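Local coordinates for MdbA protein (PDB 5C00) that acts as a thiol-disulfide oxidoreductase needed for viability, pilus assembly, toxin production and virulence, probably by forming disulfide bonds in exported proteins, at residues A[19-25]-A[113-118]; A[30-36]-A[79-83]; A[84-88]-A[182-186]; A[136-141]-A[156-162]. All coordinates share one frame; numbering follows the deposited sequence. Where two conformers were deposited one is given.

In the fold
The four contacts illustrate how a thioredoxin fold with a helical insertion is closed. Contact 2 pairs strands 32-36 and 78-85 within the mixed sheet, nested inside the loop that contact 1 closes; their centres are about 14 Å apart and they touch through Thr25 N and Lys36 O, 2.8 Å apart. Strand 78-85 runs on from contact 2 into contact 3, about 15 Å away between centres, beside Cys55 and Cys58, the likely redox pair. Contact 4 joins helices 136-145 and 150-158 and the start of helix 162-180, its centre about 20 to 22 Å from the other centres. Contacts 1 to 3 join segments distant in sequence; contact 4, nested within contact 3, closes a short turn of the helical region.

Contact 1. Residues A[19-25]-A[113-118]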
# COMPACT_ATOMS: atom_id res chain seq x y z
N LYS A 19 11.84 2.37 -11.59
CA LYS A 19 11.28 3.38 -10.70
C LYS A 19 10.46 4.43 -11.46
O LYS A 19 11.04 5.34 -12.08
CB LYS A 19 12.41 4.09 -9.99
CG LYS A 19 12.69 3.66 -8.56
CD LYS A 19 12.29 4.75 -7.54
CE LYS A 19 13.47 5.41 -6.85
NZ LYS A 19 13.05 6.03 -5.54
N GLU A 20 9.13 4.32 -11.36
CA GLU A 20 8.19 5.22 -12.02
C GLU A 20 8.23 6.54 -11.28
O GLU A 20 8.33 6.58 -10.07
CB GLU A 20 6.78 4.62 -12.00
CG GLU A 20 5.63 5.60 -12.28
CD GLU A 20 4.25 4.95 -12.22
OE1 GLU A 20 4.09 3.85 -11.62
OE2 GLU A 20 3.29 5.55 -12.77
N SER A 21 8.19 7.63 -12.03
CA SER A 21 8.14 8.96 -11.48
C SER A 21 6.68 9.25 -11.11
O SER A 21 5.81 8.97 -11.90
CB SER A 21 8.56 9.93 -12.57
OG SER A 21 8.44 11.25 -12.14
N VAL A 22 6.43 9.88 -9.96
CA VAL A 22 5.06 10.25 -9.58
C VAL A 22 5.15 11.64 -9.02
O VAL A 22 6.18 12.01 -8.47
CB VAL A 22 4.47 9.30 -8.51
CG1 VAL A 22 4.30 7.89 -9.08
CG2 VAL A 22 5.32 9.30 -7.25
N SER A 23 4.11 12.43 -9.21
CA SER A 23 4.16 13.81 -8.76
C SER A 23 3.27 14.07 -7.55
O SER A 23 3.15 15.23 -7.12
CB SER A 23 3.76 14.73 -9.87
OG SER A 23 2.46 14.38 -10.34
N PHE A 24 2.62 13.04 -7.01
CA PHE A 24 1.74 13.21 -5.86
C PHE A 24 2.54 13.19 -4.58
O PHE A 24 3.73 12.85 -4.58
CB PHE A 24 0.59 12.17 -5.86
CG PHE A 24 1.02 10.73 -5.92
CD1 PHE A 24 1.61 10.11 -4.83
CD2 PHE A 24 0.85 9.98 -7.08
CE1 PHE A 24 2.00 8.77 -4.88
CE2 PHE A 24 1.23 8.64 -7.12
CZ PHE A 24 1.82 8.05 -6.03
N THR A 25 1.90 13.56 -3.49
CA THR A 25 2.52 13.44 -2.16
C THR A 25 1.60 12.55 -1.30
O THR A 25 0.67 11.85 -1.80
CB THR A 25 2.77 14.87 -1.55
OG1 THR A 25 3.48 14.77 -0.31
CG2 THR A 25 1.49 15.57 -1.31
N TRP A 113 7.60 9.50 -1.13
CA TRP A 113 6.43 8.96 -1.81
C TRP A 113 6.80 8.26 -3.09
O TRP A 113 6.12 7.30 -3.45
CB TRP A 113 5.35 10.04 -2.01
CG TRP A 113 4.94 10.50 -0.67
CD1 TRP A 113 5.30 11.64 -0.04
CD2 TRP A 113 4.20 9.74 0.27
NE1 TRP A 113 4.77 11.67 1.22
CE2 TRP A 113 4.14 10.48 1.46
CE3 TRP A 113 3.62 8.46 0.23
CZ2 TRP A 113 3.47 10.02 2.56
CZ3 TRP A 113 2.98 8.01 1.32
CH2 TRP A 113 2.93 8.79 2.50
N GLU A 114 7.86 8.68 -3.76
CA GLU A 114 8.24 7.98 -4.99
C GLU A 114 8.81 6.57 -4.67
O GLU A 114 8.50 5.59 -5.34
CB GLU A 114 9.18 8.81 -5.83
CG GLU A 114 9.19 8.34 -7.27
CD GLU A 114 9.85 9.35 -8.19
OE1 GLU A 114 11.03 9.10 -8.51
OE2 GLU A 114 9.19 10.37 -8.56
N THR A 115 9.58 6.45 -3.60
CA THR A 115 10.03 5.13 -3.13
C THR A 115 8.86 4.26 -2.66
O THR A 115 8.71 3.10 -3.07
CB THR A 115 11.08 5.34 -2.00
OG1 THR A 115 12.20 6.03 -2.56
CG2 THR A 115 11.57 4.03 -1.49
N TYR A 116 7.97 4.85 -1.85
CA TYR A 116 6.80 4.15 -1.37
C TYR A 116 5.99 3.58 -2.53
O TYR A 116 5.66 2.38 -2.58
CB TYR A 116 5.91 5.04 -0.54
CG TYR A 116 4.62 4.36 -0.23
CD1 TYR A 116 4.56 3.32 0.71
CD2 TYR A 116 3.47 4.64 -0.94
CE1 TYR A 116 3.39 2.63 0.93
CE2 TYR A 116 2.32 3.93 -0.74
CZ TYR A 116 2.30 2.92 0.20
OH TYR A 116 1.15 2.26 0.43
N TRP A 117 5.68 4.44 -3.48
CA TRP A 117 4.85 3.97 -4.59
C TRP A 117 5.48 2.78 -5.34
O TRP A 117 4.82 1.77 -5.66
CB TRP A 117 4.62 5.13 -5.54
CG TRP A 117 3.91 4.69 -6.71
CD1 TRP A 117 4.43 4.49 -7.92
CD2 TRP A 117 2.54 4.34 -6.77
NE1 TRP A 117 3.46 4.03 -8.77
CE2 TRP A 117 2.28 3.95 -8.10
CE3 TRP A 117 1.49 4.34 -5.84
CZ2 TRP A 117 1.03 3.54 -8.52
CZ3 TRP A 117 0.23 3.93 -6.27
CH2 TRP A 117 0.02 3.55 -7.60
N ASN A 118 6.76 2.92 -5.66
CA ASN A 118 7.44 1.85 -6.38
C ASN A 118 7.64 0.59 -5.56
O ASN A 118 7.62 -0.51 -6.10
CB ASN A 118 8.76 2.37 -6.93
CG ASN A 118 8.54 3.26 -8.14
OD1 ASN A 118 8.21 2.77 -9.23
ND2 ASN A 118 8.61 4.57 -7.94
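Asn118 meets the backbone of Glu20 with both ends of its amide. Its OD1 accepts from Glu20 N at 2.8 Å, the donor standing tilted from the carbonyl plane, while ND2 donates back to Glu20 O at 2.9 Å along a nearly straight line (169°), lying in the plane of that carbonyl on a lone pair. Glu20 is modelled in two conformers; in the one described, CG is anti to the backbone N (chi1 163°), and the extended chain takes OE1 to the indole edge of Trp117, where NE1 donates to it at 2.9 Å from above the carboxylate plane. One turn earlier on the helix, Glu114 OE2 accepts from Val22 N at 3.1 Å. Val22 CG1 lies over the five-membered ring of Trp117 in a CH-pi contact, and Phe24 turns its edge to the six-membered ring, the planes 82° apart in an offset edge-to-face pair.

Behind this shell, Asn118 ND2 also donates to Glu114 O; together with the bonds of OD1 and ND2 to Glu20, this fixes the rotation of the amide. Lys19 NZ is bound by Leu146 O, and Phe24 and Trp117 rest on Thr70 of helix 56-74. The segment that leads into strand 25-29 thus lies across the first turns of helix 113-125, at the edge of the thioredoxin-fold sheet.

Contact 2. Residues A[30-36]-A[79-83]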
# COMPACT_ATOMS: atom_id res chain seq x y z
N ASP A 30 -4.98 8.60 10.26
CA ASP A 30 -6.20 7.84 10.55
C ASP A 30 -6.11 6.40 10.07
O ASP A 30 -7.04 5.93 9.50
CB ASP A 30 -7.44 8.51 9.95
CG ASP A 30 -8.75 7.77 10.31
OD1 ASP A 30 -8.89 7.25 11.44
OD2 ASP A 30 -9.65 7.66 9.46
N SER A 31 -4.98 5.75 10.33
CA SER A 31 -4.69 4.36 9.90
C SER A 31 -4.52 4.12 8.39
O SER A 31 -4.42 2.98 7.97
CB SER A 31 -5.73 3.38 10.43
OG SER A 31 -5.97 3.55 11.81
N ALA A 32 -4.51 5.18 7.60
CA ALA A 32 -4.41 5.07 6.16
C ALA A 32 -3.11 5.67 5.71
O ALA A 32 -2.54 6.59 6.36
CB ALA A 32 -5.54 5.79 5.48
N ILE A 33 -2.64 5.16 4.58
CA ILE A 33 -1.61 5.82 3.86
C ILE A 33 -2.34 6.59 2.79
O ILE A 33 -2.93 6.01 1.88
CB ILE A 33 -0.57 4.84 3.29
CG1 ILE A 33 0.17 4.13 4.42
CG2 ILE A 33 0.39 5.59 2.38
CD1 ILE A 33 0.78 2.79 4.04
N VAL A 34 -2.29 7.91 2.89
CA VAL A 34 -3.07 8.77 2.05
C VAL A 34 -2.25 9.32 0.88
O VAL A 34 -1.19 9.89 1.09
CB VAL A 34 -3.69 9.93 2.88
CG1 VAL A 34 -4.73 10.67 2.05
CG2 VAL A 34 -4.36 9.40 4.14
N LEU A 35 -2.71 9.10 -0.36
CA LEU A 35 -2.02 9.64 -1.53
C LEU A 35 -2.87 10.75 -2.12
O LEU A 35 -4.06 10.58 -2.29
CB LEU A 35 -1.79 8.56 -2.58
CG LEU A 35 -1.05 7.35 -2.03
CD1 LEU A 35 -0.87 6.38 -3.18
CD2 LEU A 35 0.29 7.73 -1.46
N LYS A 36 -2.26 11.88 -2.38
CA LYS A 36 -2.96 13.09 -2.79
C LYS A 36 -2.05 14.02 -3.53
O LYS A 36 -0.87 14.06 -3.28
CB LYS A 36 -3.50 13.78 -1.54
CG LYS A 36 -2.42 13.96 -0.49
CD LYS A 36 -2.99 14.40 0.87
CE LYS A 36 -2.25 13.71 2.01
NZ LYS A 36 -2.48 14.40 3.34
N VAL A 79 -8.61 11.65 -3.65
CA VAL A 79 -7.66 11.45 -2.56
C VAL A 79 -7.81 10.01 -2.11
O VAL A 79 -8.90 9.59 -1.80
CB VAL A 79 -7.95 12.43 -1.43
CG1 VAL A 79 -7.10 12.12 -0.21
CG2 VAL A 79 -7.64 13.83 -1.94
N VAL A 80 -6.73 9.23 -2.16
CA VAL A 80 -6.82 7.80 -1.88
C VAL A 80 -6.30 7.40 -0.51
O VAL A 80 -5.12 7.58 -0.17
CB VAL A 80 -6.13 6.93 -2.97
CG1 VAL A 80 -6.33 5.46 -2.63
CG2 VAL A 80 -6.74 7.21 -4.33
N ASN A 81 -7.21 6.90 0.30
CA ASN A 81 -6.81 6.33 1.55
C ASN A 81 -6.54 4.84 1.38
O ASN A 81 -7.48 4.05 1.34
CB ASN A 81 -7.89 6.55 2.60
CG ASN A 81 -8.21 8.01 2.77
OD1 ASN A 81 -7.54 8.71 3.49
ND2 ASN A 81 -9.23 8.47 2.07
N LEU A 82 -5.26 4.48 1.39
CA LEU A 82 -4.85 3.11 1.31
C LEU A 82 -4.92 2.53 2.73
O LEU A 82 -4.21 3.01 3.64
CB LEU A 82 -3.44 2.95 0.75
CG LEU A 82 -3.26 3.35 -0.71
CD1 LEU A 82 -1.78 3.36 -1.01
CD2 LEU A 82 -3.99 2.40 -1.63
N ARG A 83 -5.87 1.61 2.91
CA ARG A 83 -6.18 0.99 4.19
C ARG A 83 -5.73 -0.45 4.13
O ARG A 83 -6.43 -1.34 3.58
CB ARG A 83 -7.66 1.13 4.47
CG ARG A 83 -8.07 2.61 4.70
CD ARG A 83 -9.46 2.78 5.31
NE ARG A 83 -9.67 4.20 5.60
CZ ARG A 83 -9.16 4.83 6.65
NH1 ARG A 83 -8.45 4.20 7.56
NH2 ARG A 83 -9.34 6.14 6.78
O HOH W 1 -3.07 1.72 5.93
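Val34 and Asn81 face each other as a non-hydrogen-bonded pair in an antiparallel pairing of strands 32-36 and 78-85, part of the mixed sheet of this thioredoxin fold. The short strand axes run at 157° to each other. On either side of that pair come hydrogen-bonded pairs, Ile33 with Leu82 and Leu35 with Val80, each closed by two backbone bonds, among them Ile33 N to Leu82 O at 2.8 Å.

Apolar packing divides between the two faces of the sheet. Leu35 CD1 touches Leu82 CD1 at 3.8 Å on the face that also bears Ile33 and Val80, where Trp113 and Tyr116 of helix 113-125 and Ile73 of helix 56-74 pack. On the other face Val34 CG1 meets Val79 CG1 at 3.6 Å, and Val34 lies alongside Asn81, whose ND2 is bound by Ile47 O of the neighbouring strand.

Polar side-chain contacts gather at the start of strand 32-36. Arg83 is extended from CG to NE and grips Asp30 end-on with two nitrogens: NH1 donates to Asp30 O at 3.0 Å within the guanidinium plane, and NH2 forms a salt bridge to OD2 at 3.1 Å, from above the carboxylate plane. Asp48 takes Arg83 NE, and Asn172 OD1 also binds NH1. Ala32 CB sits over one face of the guanidinium, and a water donates both to Ser31 O and, at 2.9 Å, to Leu82 O.

Contact 3. Residues A[84-88]-A[182-186]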
# COMPACT_ATOMS: atom_id res chain seq x y z
N ILE A 84 -4.51 -0.65 4.62
CA ILE A 84 -3.87 -1.94 4.52
C ILE A 84 -4.26 -2.90 5.63
O ILE A 84 -4.30 -2.58 6.82
CB ILE A 84 -2.32 -1.83 4.41
CG1 ILE A 84 -1.90 -0.76 3.38
CG2 ILE A 84 -1.76 -3.19 4.05
CD1 ILE A 84 -2.55 -0.91 2.03
N LEU A 85 -4.57 -4.12 5.21
CA LEU A 85 -5.03 -5.17 6.09
C LEU A 85 -3.96 -6.26 6.24
O LEU A 85 -3.03 -6.33 5.44
CB LEU A 85 -6.30 -5.78 5.51
CG LEU A 85 -7.47 -4.85 5.24
CD1 LEU A 85 -8.51 -5.55 4.44
CD2 LEU A 85 -8.07 -4.34 6.55
N ASN A 86 -4.10 -7.12 7.25
CA ASN A 86 -3.25 -8.30 7.39
C ASN A 86 -4.08 -9.57 7.69
O ASN A 86 -3.59 -10.54 8.27
CB ASN A 86 -2.13 -8.12 8.42
CG ASN A 86 -2.64 -7.98 9.84
OD1 ASN A 86 -3.83 -7.99 10.03
ND2 ASN A 86 -1.71 -7.81 10.83
N PHE A 87 -5.34 -9.55 7.27
CA PHE A 87 -6.29 -10.65 7.55
C PHE A 87 -5.83 -11.96 6.92
O PHE A 87 -6.14 -13.05 7.43
CB PHE A 87 -7.72 -10.25 7.10
CG PHE A 87 -7.96 -10.27 5.62
CD1 PHE A 87 -7.55 -9.24 4.81
CD2 PHE A 87 -8.66 -11.32 5.04
CE1 PHE A 87 -7.77 -9.26 3.45
CE2 PHE A 87 -8.89 -11.36 3.67
CZ PHE A 87 -8.45 -10.35 2.86
N LEU A 88 -5.10 -11.89 5.80
CA LEU A 88 -4.59 -13.11 5.19
C LEU A 88 -3.50 -13.84 5.98
O LEU A 88 -3.17 -15.00 5.66
CB LEU A 88 -4.16 -12.85 3.74
CG LEU A 88 -5.32 -12.48 2.81
CD1 LEU A 88 -4.78 -12.14 1.43
CD2 LEU A 88 -6.33 -13.60 2.68
N SER A 182 -17.93 -7.61 6.01
CA SER A 182 -16.99 -8.68 6.24
C SER A 182 -15.64 -8.25 5.66
O SER A 182 -15.58 -7.28 4.91
CB SER A 182 -17.47 -9.97 5.60
OG SER A 182 -17.53 -9.89 4.20
N VAL A 183 -14.60 -8.96 6.07
CA VAL A 183 -13.23 -8.62 5.72
C VAL A 183 -12.79 -9.46 4.54
O VAL A 183 -12.74 -10.69 4.57
CB VAL A 183 -12.28 -8.77 6.93
CG1 VAL A 183 -10.88 -8.29 6.57
CG2 VAL A 183 -12.76 -7.89 8.09
N SER A 184 -12.48 -8.76 3.44
CA SER A 184 -11.93 -9.37 2.26
C SER A 184 -11.20 -8.23 1.49
O SER A 184 -11.26 -7.08 1.89
CB SER A 184 -13.04 -10.01 1.45
OG SER A 184 -14.03 -9.08 1.09
N SER A 185 -10.52 -8.56 0.41
CA SER A 185 -9.74 -7.59 -0.33
C SER A 185 -9.57 -8.08 -1.78
O SER A 185 -9.61 -9.30 -2.00
CB SER A 185 -8.38 -7.44 0.32
OG SER A 185 -7.69 -8.68 0.24
N PRO A 186 -9.44 -7.16 -2.75
CA PRO A 186 -9.54 -5.72 -2.61
C PRO A 186 -10.98 -5.22 -2.42
O PRO A 186 -11.93 -5.86 -2.88
CB PRO A 186 -9.05 -5.20 -3.94
CG PRO A 186 -9.46 -6.25 -4.93
CD PRO A 186 -9.29 -7.55 -4.17
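Phe87 and Val183 stand with their CA atoms 7.5 Å apart, and the CA atoms of Leu85 and Ser185 are separated by 8.3 Å, so segment 84-88, running off strand 78-85, and the loop 182-186 meet through side chains, with no hydrogen bond between them. Val183 CG1, anti to its own backbone N (chi1 -175°), lies over the face of the Phe87 ring, 4.1 Å from the ring centroid in a CH-pi contact and 3.7 Å from Phe87 CG. The same methyl reaches Leu85 CD1 more loosely, at 4.2 Å. At the far end of the ring, Ser185 OG, in the one of two conformers described, approaches the edge near the ring plane, 3.2 Å from Phe87 CZ, while Ser184 CA comes within 3.7 Å of that same carbon.

Ser185 precedes Pro186 through a cis peptide bond, which marks this as the cis-proline loop of the thioredoxin fold. As in other thioredoxin-like proteins, this loop faces the CxxC helix start: Ser185 touches Cys55 and Cys58, and Pro186 packs on His57 and Cys58. Phe87 therefore backs the side of the cis-proline loop, with Asp52 also touching its side chain. Farther out, Val183 rests on Glu177 of helix 162-180, and Ser184 OG is held by Arg187 NH1.

Contact 4. Residues A[136-141]-A[156-162]; sequences DNDFAD and IREGGAK
Asp141 OD1 is gripped by both terminal nitrogens of Arg157. NH2 makes the shorter bond, 2.7 Å, meeting OD1 nearly along its C-O axis, and NH1 comes in on the anti side at 3.1 Å. This is an end-on grip on one oxygen, with the carboxylate and guanidinium planes 76° apart; the other oxygen, OD2, is taken by the backbone N atoms of His9 and Gln10 in the N-terminal segment. NH1 also donates to Asn137 OD1 at 3.0 Å, with little bend at the hydrogen (169°) and the acceptor lying in the guanidinium plane, and weakly to Asn137 O. The Arg157 chain is extended from CG to NE, which lays the guanidinium against Ala140, with CB over its centre. With its edge bonded and a methyl against one face, the guanidinium is fixed in rotation.

Beside it, Ile156 CG2 fits against Ala140 CB at 3.6 Å. At the other end Asp136 OD2 accepts from Lys162 NZ at 2.7 Å, a salt bridge on the syn side of the carboxylate, and a water joins Asp136 OD2 to Arg157 O. Asp94 is a second acidic partner of Lys162. Helix 150-158 ends in a Schellman motif at Gly159, whose positive phi turns the chain toward helix 162-180. The whole is a packing of consecutive helices in the helical region that DsbA-like proteins insert into the thioredoxin fold.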
# COMPACT_ATOMS: atom_id res chain seq x y z
N ASP A 136 12.25 -10.21 7.12
CA ASP A 136 12.38 -8.77 7.28
C ASP A 136 13.62 -8.15 6.62
O ASP A 136 13.56 -7.03 6.13
CB ASP A 136 12.34 -8.41 8.76
CG ASP A 136 10.93 -8.64 9.40
OD1 ASP A 136 9.89 -8.49 8.71
OD2 ASP A 136 10.89 -9.00 10.61
N ASN A 137 14.72 -8.88 6.58
CA ASN A 137 15.94 -8.33 6.00
C ASN A 137 15.82 -8.28 4.48
O ASN A 137 16.50 -7.48 3.85
CB ASN A 137 17.18 -9.10 6.44
CG ASN A 137 17.61 -8.75 7.86
OD1 ASN A 137 17.88 -7.60 8.18
ND2 ASN A 137 17.67 -9.72 8.69
N ASP A 138 14.97 -9.15 3.90
CA ASP A 138 14.72 -9.12 2.47
C ASP A 138 13.88 -7.91 2.14
O ASP A 138 14.20 -7.16 1.22
CB ASP A 138 14.05 -10.41 2.03
CG ASP A 138 14.91 -11.63 2.35
OD1 ASP A 138 16.00 -11.81 1.68
OD2 ASP A 138 14.57 -12.37 3.28
N PHE A 139 12.80 -7.70 2.88
CA PHE A 139 12.02 -6.49 2.66
C PHE A 139 12.88 -5.23 2.80
O PHE A 139 12.72 -4.24 2.05
CB PHE A 139 10.84 -6.46 3.60
CG PHE A 139 9.78 -7.47 3.26
CD1 PHE A 139 8.90 -7.23 2.22
CD2 PHE A 139 9.66 -8.65 3.96
CE1 PHE A 139 7.93 -8.16 1.88
CE2 PHE A 139 8.68 -9.59 3.64
CZ PHE A 139 7.80 -9.33 2.61
N ALA A 140 13.78 -5.23 3.76
CA ALA A 140 14.64 -4.05 3.97
C ALA A 140 15.63 -3.82 2.84
O ALA A 140 15.83 -2.70 2.41
CB ALA A 140 15.38 -4.18 5.29
N ASP A 141 16.24 -4.89 2.34
CA ASP A 141 17.25 -4.74 1.29
C ASP A 141 16.55 -4.10 0.09
O ASP A 141 17.11 -3.25 -0.61
CB ASP A 141 17.84 -6.07 0.87
CG ASP A 141 19.04 -6.51 1.71
OD1 ASP A 141 19.28 -5.98 2.83
OD2 ASP A 141 19.76 -7.41 1.21
N ILE A 156 13.01 -1.26 9.07
CA ILE A 156 12.39 -2.43 8.52
C ILE A 156 13.06 -3.73 9.06
O ILE A 156 12.37 -4.71 9.40
CB ILE A 156 12.46 -2.40 6.97
CG1 ILE A 156 11.62 -1.19 6.49
CG2 ILE A 156 11.99 -3.75 6.40
CD1 ILE A 156 11.57 -0.95 5.00
N ARG A 157 14.38 -3.74 9.12
CA ARG A 157 15.10 -4.89 9.66
C ARG A 157 14.69 -5.21 11.09
O ARG A 157 14.66 -6.37 11.45
CB ARG A 157 16.61 -4.61 9.66
CG ARG A 157 17.19 -4.54 8.29
CD ARG A 157 18.71 -4.53 8.28
NE ARG A 157 19.16 -3.98 7.03
CZ ARG A 157 19.06 -4.63 5.85
NH1 ARG A 157 18.61 -5.86 5.81
NH2 ARG A 157 19.42 -4.03 4.72
N GLU A 158 14.39 -4.19 11.88
CA GLU A 158 14.01 -4.33 13.28
C GLU A 158 12.53 -4.44 13.48
O GLU A 158 12.08 -4.61 14.60
CB GLU A 158 14.53 -3.12 14.08
CG GLU A 158 16.03 -3.12 14.31
CD GLU A 158 16.61 -1.74 14.59
OE1 GLU A 158 15.83 -0.76 14.71
OE2 GLU A 158 17.86 -1.61 14.68
N GLY A 159 11.75 -4.36 12.41
CA GLY A 159 10.28 -4.41 12.52
C GLY A 159 9.67 -3.24 13.26
O GLY A 159 8.61 -3.37 13.92
N GLY A 160 10.35 -2.10 13.15
CA GLY A 160 9.93 -0.88 13.84
C GLY A 160 8.54 -0.35 13.56
O GLY A 160 7.96 0.29 14.44
N ALA A 161 7.99 -0.57 12.36
CA ALA A 161 6.67 -0.10 12.09
C ALA A 161 5.60 -1.20 12.30
O ALA A 161 4.45 -0.98 11.98
CB ALA A 161 6.57 0.49 10.68
N LYS A 162 5.97 -2.37 12.82
CA LYS A 162 5.00 -3.48 12.91
C LYS A 162 3.90 -3.23 13.90
O LYS A 162 2.73 -3.48 13.64
CB LYS A 162 5.69 -4.79 13.24
CG LYS A 162 6.53 -5.33 12.08
CD LYS A 162 6.89 -6.78 12.31
CE LYS A 162 7.82 -7.32 11.24
NZ LYS A 162 8.45 -8.58 11.68
O HOH W 2 12.60 -7.87 12.48